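Local coordinates for protein ribonucleoside-diphosphate reductase subunit beta (Streptococcus sanguinis, PDB 4N83) that carries the dinuclear metal cofactor of a class Ib ribonucleotide reductase, an enzyme that probably supplies the deoxyribonucleotides needed for DNA synthesis, at residues F95-H100 and R189-H194; D66-E71 and V154-F159; K102-I107 and E182-I187. All coordinates share one frame; numbering follows the deposited sequence.

Contact 1: F95-H100 and R189-H194; sequences FMESVH and RDESVH. With MN (manganese (II) ion), chain J; MN (manganese (II) ion), chain I.
E97 and E191 face each other across two manganese ions, and each spreads its carboxylate over both. On the manganese of chain J, E97 OE1 and E191 OE2 each sit at 2.2 Å; the other oxygens, E97 OE2 and E191 OE1, bind the manganese of chain I, E191 OE1 at 2.4 Å. The two carboxylate planes are 30° apart. Neither CB is aimed straight at the partner helix, and a bend at chi2 swings each carboxylate inward. Glutamate suits both places, being long enough to reach the metals and having two oxygens to bridge them. E97 OE1 and E191 OE2 are brought together by the shared ion, whose positive charge should offset their repulsion.

The sequence echoes the geometry: each helix gives a Glu-x-x-His pair, E97 with H100 and E191 with H194, the signature of the ferritin-like four-helix bundle that holds dinuclear sites in this family. The spacing brings each imidazole to the same face of its helix as the glutamate. Both ND1 atoms sit farther off than the carboxylate oxygens, H100 ND1 2.9 Å from the manganese of chain J and H194 ND1 3.0 Å from that of chain I. D66 and E157 complete the metal surroundings.

Two histidine-carboxylate hydrogen bonds set the imidazoles. H194 ND1 donates to E191 OE1 at 3.1 Å, from above the carboxylate plane. H100 NE2 donates to D190 OD2 at 3.2 Å, nearly straight (171°), within the ring plane and onto the anti lone pair. D190 OD2 also accepts from W30 NE1, a His-Asp-Trp chain like the one that relatives are thought to use in radical transfer.

In van der Waals contact, a methyl meets a carboxylate: M96 CE lies 3.5 Å from D190 OD2.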
# COMPACT_ATOMS: atom_id res chain seq x y z
N PHE A 95 1.74 1.92 -1.90
CA PHE A 95 0.96 3.00 -1.30
C PHE A 95 1.70 4.34 -1.38
O PHE A 95 1.11 5.35 -1.76
CB PHE A 95 0.60 2.68 0.15
CG PHE A 95 0.22 3.89 0.97
CD1 PHE A 95 -0.85 4.69 0.59
CD2 PHE A 95 0.93 4.22 2.11
CE1 PHE A 95 -1.19 5.81 1.33
CE2 PHE A 95 0.59 5.33 2.86
CZ PHE A 95 -0.48 6.13 2.47
N MET A 96 2.98 4.34 -1.03
CA MET A 96 3.79 5.56 -1.09
C MET A 96 3.96 6.08 -2.52
O MET A 96 4.10 7.28 -2.72
CB MET A 96 5.16 5.35 -0.43
CG MET A 96 5.12 5.15 1.08
SD MET A 96 4.14 6.38 1.98
CE MET A 96 4.86 7.91 1.38
N GLU A 97 3.94 5.18 -3.50
CA GLU A 97 3.99 5.58 -4.91
C GLU A 97 2.73 6.35 -5.30
O GLU A 97 2.79 7.25 -6.14
CB GLU A 97 4.18 4.37 -5.83
CG GLU A 97 5.48 3.59 -5.63
CD GLU A 97 6.73 4.33 -6.10
OE1 GLU A 97 6.64 5.52 -6.46
OE2 GLU A 97 7.81 3.71 -6.09
N SER A 98 1.59 6.00 -4.70
CA SER A 98 0.34 6.75 -4.89
C SER A 98 0.39 8.12 -4.21
O SER A 98 -0.18 9.09 -4.72
CB SER A 98 -0.87 5.95 -4.39
OG SER A 98 -1.37 5.08 -5.40
N VAL A 99 1.05 8.19 -3.05
CA VAL A 99 1.22 9.46 -2.34
C VAL A 99 2.09 10.40 -3.17
O VAL A 99 1.83 11.60 -3.23
CB VAL A 99 1.86 9.26 -0.94
CG1 VAL A 99 2.18 10.60 -0.29
CG2 VAL A 99 0.93 8.45 -0.05
N HIS A 100 3.12 9.84 -3.81
CA HIS A 100 3.98 10.62 -4.71
C HIS A 100 3.18 11.16 -5.90
O HIS A 100 3.34 12.31 -6.30
CB HIS A 100 5.15 9.77 -5.23
CG HIS A 100 6.05 9.24 -4.15
ND1 HIS A 100 6.98 8.25 -4.38
CD2 HIS A 100 6.14 9.55 -2.83
CE1 HIS A 100 7.61 7.98 -3.25
NE2 HIS A 100 7.12 8.75 -2.30
N ARG A 189 13.74 10.86 -0.80
CA ARG A 189 14.10 10.08 0.39
C ARG A 189 13.49 8.68 0.34
O ARG A 189 14.15 7.70 0.71
CB ARG A 189 13.65 10.80 1.67
CG ARG A 189 14.20 10.19 2.94
CD ARG A 189 13.71 10.92 4.18
NE ARG A 189 12.30 10.65 4.46
CZ ARG A 189 11.61 11.20 5.46
NH1 ARG A 189 12.19 12.05 6.30
NH2 ARG A 189 10.32 10.89 5.63
N ASP A 190 12.24 8.59 -0.11
CA ASP A 190 11.57 7.30 -0.27
C ASP A 190 12.15 6.49 -1.42
O ASP A 190 12.41 5.30 -1.28
CB ASP A 190 10.06 7.48 -0.49
CG ASP A 190 9.31 7.83 0.78
OD1 ASP A 190 9.75 7.42 1.88
OD2 ASP A 190 8.27 8.51 0.68
N GLU A 191 12.35 7.15 -2.56
CA GLU A 191 12.85 6.47 -3.76
C GLU A 191 14.31 6.05 -3.65
O GLU A 191 14.74 5.09 -4.30
CB GLU A 191 12.63 7.33 -5.01
CG GLU A 191 11.17 7.56 -5.39
CD GLU A 191 10.39 6.28 -5.59
OE1 GLU A 191 11.00 5.22 -5.85
OE2 GLU A 191 9.14 6.32 -5.49
N SER A 192 15.08 6.76 -2.83
CA SER A 192 16.46 6.36 -2.53
C SER A 192 16.49 5.00 -1.84
O SER A 192 17.36 4.18 -2.12
CB SER A 192 17.15 7.41 -1.66
OG SER A 192 18.50 7.07 -1.41
N VAL A 193 15.52 4.77 -0.95
CA VAL A 193 15.41 3.50 -0.22
C VAL A 193 14.79 2.40 -1.09
O VAL A 193 15.15 1.23 -0.96
CB VAL A 193 14.58 3.66 1.07
CG1 VAL A 193 14.44 2.33 1.80
CG2 VAL A 193 15.21 4.71 1.98
N HIS A 194 13.86 2.77 -1.97
CA HIS A 194 13.24 1.81 -2.89
C HIS A 194 14.27 1.21 -3.84
O HIS A 194 14.32 -0.01 -4.02
CB HIS A 194 12.12 2.47 -3.71
CG HIS A 194 10.90 2.81 -2.91
ND1 HIS A 194 10.04 3.83 -3.26
CD2 HIS A 194 10.41 2.29 -1.76
CE1 HIS A 194 9.07 3.91 -2.37
NE2 HIS A 194 9.27 2.99 -1.45
MN MN J . 7.87 7.28 -7.00
MN MN I . 9.87 3.08 -6.14

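Contact 2: D66-E71 and V154-F159; sequences DTLQSE and VFLETF. With MN (manganese (II) ion), chain J; MN (manganese (II) ion), chain I.
D66 and E157 meet at the manganese of chain J, which D66 OD1 binds at 2.1 Å and E157 OE2 at 2.4 Å. Their carboxylate planes stand 63° apart. E157 goes further: its OE1 lies 2.0 Å from the manganese of chain I, making it a bridge where D66 serves one ion with one oxygen. The E157 chain runs straight out beyond CG (chi2 -177°), the reach a glutamate needs to come between two metals from its helix, whereas the shorter aspartate suffices on the other side. E97 and E191 supply further carboxylate oxygens to both ions.

Around this first shell lies Q69, which approaches E157 from the opposite direction, its amide plane almost perpendicular (86°) to that of the E157 carboxylate. Its aliphatic part does plain packing: Q69 CG is 3.6 Å from L156 CD2, and the same methyl comes within 4.4 Å of L68 CD2. Leucine suits this flank because its methyls pack on the hydrocarbon part of Q69 behind the metal ligands.

Further out, segments 66-71 and 154-159, on helices 49-78 and 148-160 of the ferritin-like bundle, run obliquely antiparallel, and both widen to a pi-type turn. Within the second, T158 OG1 donates to V154 O at 2.7 Å. The remaining D66 oxygen, OD2, is hydrogen-bonded to Y104 OH. A metal-bound aspartate thus reaches the tyrosine predicted as active site, consistent with communication between cofactor and radical site.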
# COMPACT_ATOMS: atom_id res chain seq x y z
N ASP A 66 4.86 8.27 -11.61
CA ASP A 66 4.44 7.87 -10.26
C ASP A 66 3.06 7.20 -10.30
O ASP A 66 2.73 6.40 -9.41
CB ASP A 66 4.43 9.06 -9.29
CG ASP A 66 5.75 9.22 -8.54
OD1 ASP A 66 6.21 8.25 -7.91
OD2 ASP A 66 6.33 10.33 -8.58
N THR A 67 2.26 7.53 -11.31
CA THR A 67 1.00 6.83 -11.57
C THR A 67 1.28 5.44 -12.15
O THR A 67 0.63 4.47 -11.78
CB THR A 67 0.12 7.61 -12.58
OG1 THR A 67 -0.00 8.97 -12.16
CG2 THR A 67 -1.27 6.98 -12.68
N LEU A 68 2.25 5.38 -13.06
CA LEU A 68 2.69 4.12 -13.65
C LEU A 68 3.15 3.12 -12.59
O LEU A 68 2.84 1.93 -12.68
CB LEU A 68 3.84 4.38 -14.64
CG LEU A 68 4.51 3.17 -15.29
CD1 LEU A 68 3.53 2.40 -16.16
CD2 LEU A 68 5.72 3.61 -16.09
N GLN A 69 3.88 3.61 -11.59
CA GLN A 69 4.43 2.77 -10.53
C GLN A 69 3.36 2.27 -9.55
O GLN A 69 3.35 1.09 -9.20
CB GLN A 69 5.54 3.50 -9.77
CG GLN A 69 6.83 3.68 -10.55
CD GLN A 69 7.63 2.40 -10.67
OE1 GLN A 69 8.60 2.19 -9.94
NE2 GLN A 69 7.23 1.53 -11.60
N SER A 70 2.48 3.17 -9.13
CA SER A 70 1.46 2.83 -8.13
C SER A 70 0.45 1.79 -8.61
O SER A 70 0.05 0.91 -7.86
CB SER A 70 0.72 4.10 -7.67
OG SER A 70 -0.03 4.68 -8.72
N GLU A 71 0.05 1.90 -9.88
CA GLU A 71 -1.02 1.06 -10.42
C GLU A 71 -0.51 -0.31 -10.90
O GLU A 71 -1.01 -1.35 -10.45
CB GLU A 71 -1.74 1.80 -11.55
CG GLU A 71 -2.42 3.09 -11.10
CD GLU A 71 -3.08 3.86 -12.23
OE1 GLU A 71 -3.00 3.42 -13.39
OE2 GLU A 71 -3.68 4.92 -11.95
N VAL A 154 14.33 0.45 -11.02
CA VAL A 154 15.51 1.13 -10.49
C VAL A 154 15.97 2.23 -11.46
O VAL A 154 16.24 3.35 -11.03
CB VAL A 154 16.66 0.15 -10.19
CG1 VAL A 154 17.95 0.89 -9.84
CG2 VAL A 154 16.28 -0.78 -9.04
N PHE A 155 16.07 1.90 -12.74
CA PHE A 155 16.39 2.90 -13.76
C PHE A 155 15.36 4.03 -13.76
O PHE A 155 15.72 5.20 -13.91
CB PHE A 155 16.43 2.30 -15.18
CG PHE A 155 17.73 1.61 -15.52
CD1 PHE A 155 18.96 2.14 -15.15
CD2 PHE A 155 17.71 0.44 -16.28
CE1 PHE A 155 20.14 1.50 -15.49
CE2 PHE A 155 18.89 -0.19 -16.63
CZ PHE A 155 20.10 0.34 -16.24
N LEU A 156 14.09 3.67 -13.61
CA LEU A 156 13.00 4.64 -13.65
C LEU A 156 13.18 5.71 -12.58
O LEU A 156 13.39 6.88 -12.90
CB LEU A 156 11.65 3.93 -13.46
CG LEU A 156 10.38 4.79 -13.37
CD1 LEU A 156 10.30 5.78 -14.53
CD2 LEU A 156 9.15 3.90 -13.34
N GLU A 157 13.15 5.30 -11.32
CA GLU A 157 13.05 6.23 -10.20
C GLU A 157 14.39 6.68 -9.60
O GLU A 157 14.43 7.70 -8.91
CB GLU A 157 12.15 5.63 -9.12
CG GLU A 157 10.75 5.32 -9.62
CD GLU A 157 9.84 4.79 -8.54
OE1 GLU A 157 10.14 3.72 -7.99
OE2 GLU A 157 8.82 5.45 -8.26
N THR A 158 15.46 5.94 -9.86
CA THR A 158 16.79 6.29 -9.34
C THR A 158 17.62 7.12 -10.33
O THR A 158 18.58 7.78 -9.93
CB THR A 158 17.61 5.03 -8.97
OG1 THR A 158 16.74 4.02 -8.44
CG2 THR A 158 18.69 5.35 -7.95
N PHE A 159 17.24 7.10 -11.61
CA PHE A 159 18.06 7.70 -12.67
C PHE A 159 17.29 8.72 -13.52
O PHE A 159 17.60 9.91 -13.48
CB PHE A 159 18.67 6.57 -13.54
CG PHE A 159 18.86 6.93 -14.99
CD1 PHE A 159 19.72 7.95 -15.37
CD2 PHE A 159 18.18 6.23 -15.98
CE1 PHE A 159 19.90 8.27 -16.71
CE2 PHE A 159 18.35 6.55 -17.32
CZ PHE A 159 19.21 7.57 -17.68
MN MN J . 7.87 7.28 -7.00
MN MN I . 9.87 3.08 -6.14

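Contact 3: K102-I107 and E182-I187; sequences KSYSSI and EIIKLI
S103 OG is gripped within its own helix by H100 O, with a weaker second bond to V99 O, and across the contact it rests against I187 CD1 at 3.6 Å. The contact joins two helices of the ferritin-like bundle: segments 102-107 and 182-187, on helices 84-111 and 178-206, are antiparallel (172°), and a small serine whose hydroxyl is turned back on the backbone (chi1 55°) offers its CB and OG to the isoleucines opposite.

I183 packs against it. Its CG1 branch lies opposite the backbone N (chi1 -160°) and carries CD1 to 3.7 Å from S103 CB, while its CG2 methyl meets I107 CD1 at 3.6 Å as the two side chains run alongside one another head to tail. Branched isoleucines suit such places because one residue can serve two neighbours.

Y104, predicted to be the active-site residue and in this family the probable bearer of the radical, is bordered by aliphatic methyls. I184 crosses it at about a right angle, with I184 CD1 3.9 Å from Y104 CE1. A hydrocarbon wall of this kind is consistent with shielding a reactive phenol, to which F59 and L62 of helix 49-78 add. The phenol oxygen has its polar partner in D66 of that helix, while on the side of helix 178-206 I187 CD1 lies 4.2 Å from Y104 OH.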
# COMPACT_ATOMS: atom_id res chain seq x y z
N LYS A 102 -0.10 11.71 -5.97
CA LYS A 102 -1.04 12.71 -5.46
C LYS A 102 -0.36 14.04 -5.13
O LYS A 102 -0.89 15.10 -5.46
CB LYS A 102 -1.79 12.19 -4.23
CG LYS A 102 -2.70 13.23 -3.58
CD LYS A 102 -3.54 12.63 -2.46
CE LYS A 102 -4.17 13.73 -1.61
NZ LYS A 102 -5.05 14.64 -2.40
N SER A 103 0.81 13.97 -4.50
CA SER A 103 1.53 15.16 -4.03
C SER A 103 1.68 16.25 -5.11
O SER A 103 1.65 17.44 -4.79
CB SER A 103 2.90 14.78 -3.48
OG SER A 103 3.65 14.05 -4.43
N TYR A 104 1.84 15.83 -6.36
CA TYR A 104 1.94 16.77 -7.48
C TYR A 104 0.65 17.59 -7.66
O TYR A 104 0.71 18.78 -7.96
CB TYR A 104 2.25 16.04 -8.79
CG TYR A 104 3.52 15.22 -8.77
CD1 TYR A 104 4.75 15.83 -8.54
CD2 TYR A 104 3.49 13.85 -8.98
CE1 TYR A 104 5.92 15.08 -8.53
CE2 TYR A 104 4.65 13.09 -8.97
CZ TYR A 104 5.86 13.71 -8.74
OH TYR A 104 7.02 12.97 -8.73
N SER A 105 -0.50 16.94 -7.48
CA SER A 105 -1.80 17.60 -7.60
C SER A 105 -1.98 18.72 -6.57
O SER A 105 -2.62 19.73 -6.86
CB SER A 105 -2.94 16.59 -7.49
OG SER A 105 -2.81 15.55 -8.44
N SER A 106 -1.42 18.53 -5.38
CA SER A 106 -1.45 19.55 -4.32
C SER A 106 -0.57 20.75 -4.67
O SER A 106 -0.90 21.88 -4.30
CB SER A 106 -0.99 18.95 -2.99
OG SER A 106 -1.82 17.88 -2.61
N ILE A 107 0.53 20.51 -5.37
CA ILE A 107 1.40 21.58 -5.86
C ILE A 107 0.67 22.42 -6.90
O ILE A 107 0.70 23.65 -6.85
CB ILE A 107 2.70 21.03 -6.48
CG1 ILE A 107 3.56 20.33 -5.41
CG2 ILE A 107 3.50 22.15 -7.14
CD1 ILE A 107 4.66 19.47 -5.98
N GLU A 182 10.55 20.67 -0.53
CA GLU A 182 10.44 19.68 0.56
C GLU A 182 9.55 18.49 0.20
O GLU A 182 9.84 17.35 0.56
CB GLU A 182 9.92 20.33 1.86
CG GLU A 182 11.01 20.76 2.83
CD GLU A 182 11.67 19.59 3.55
OE1 GLU A 182 12.73 19.80 4.17
OE2 GLU A 182 11.14 18.46 3.50
N ILE A 183 8.46 18.76 -0.52
CA ILE A 183 7.54 17.71 -0.95
C ILE A 183 8.17 16.81 -2.01
O ILE A 183 7.80 15.65 -2.15
CB ILE A 183 6.21 18.32 -1.45
CG1 ILE A 183 5.09 17.27 -1.44
CG2 ILE A 183 6.36 18.92 -2.84
CD1 ILE A 183 3.71 17.88 -1.57
N ILE A 184 9.13 17.36 -2.76
CA ILE A 184 9.95 16.60 -3.70
C ILE A 184 11.13 15.96 -2.97
O ILE A 184 11.54 14.84 -3.30
CB ILE A 184 10.47 17.50 -4.84
CG1 ILE A 184 9.31 18.08 -5.66
CG2 ILE A 184 11.43 16.74 -5.75
CD1 ILE A 184 8.49 17.06 -6.42
N LYS A 185 11.68 16.68 -1.99
CA LYS A 185 12.76 16.19 -1.14
C LYS A 185 12.36 14.88 -0.45
O LYS A 185 13.16 13.93 -0.39
CB LYS A 185 13.11 17.24 -0.07
CG LYS A 185 14.45 17.04 0.62
CD LYS A 185 15.53 17.91 0.01
CE LYS A 185 16.82 17.83 0.82
NZ LYS A 185 17.57 16.57 0.57
N LEU A 186 11.13 14.83 0.05
CA LEU A 186 10.59 13.64 0.71
C LEU A 186 10.43 12.46 -0.26
O LEU A 186 10.65 11.31 0.11
CB LEU A 186 9.25 13.95 1.37
CG LEU A 186 9.29 14.90 2.57
CD1 LEU A 186 7.93 15.53 2.81
CD2 LEU A 186 9.78 14.18 3.82
N ILE A 187 10.04 12.76 -1.50
CA ILE A 187 9.88 11.74 -2.54
C ILE A 187 11.21 11.06 -2.85
O ILE A 187 11.27 9.83 -3.00
CB ILE A 187 9.26 12.33 -3.83
CG1 ILE A 187 7.81 12.73 -3.59
CG2 ILE A 187 9.34 11.32 -4.98
CD1 ILE A 187 7.24 13.68 -4.62

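Overall arrangement
All three contacts are buried, and all lie in one helical domain. Contacts 1 and 3 use the same two helices, 84-111 and 178-206, and along the chain contact 3 is nested within the loop that contact 1 closes. Contact 2 brings in helices 49-78 and 148-160, so that four helices surround the metals. Contacts 1 and 2 are charged, joined through both manganese ions, with their centres about 9 Å apart; contact 3, farther from the chain centre, is largely apolar. It joins the others at two points: H100 CD2 packs 3.7 Å from I187 CG1, and the D66-Y104 hydrogen bond ties it to contact 2. Each contact also touches the second subunit.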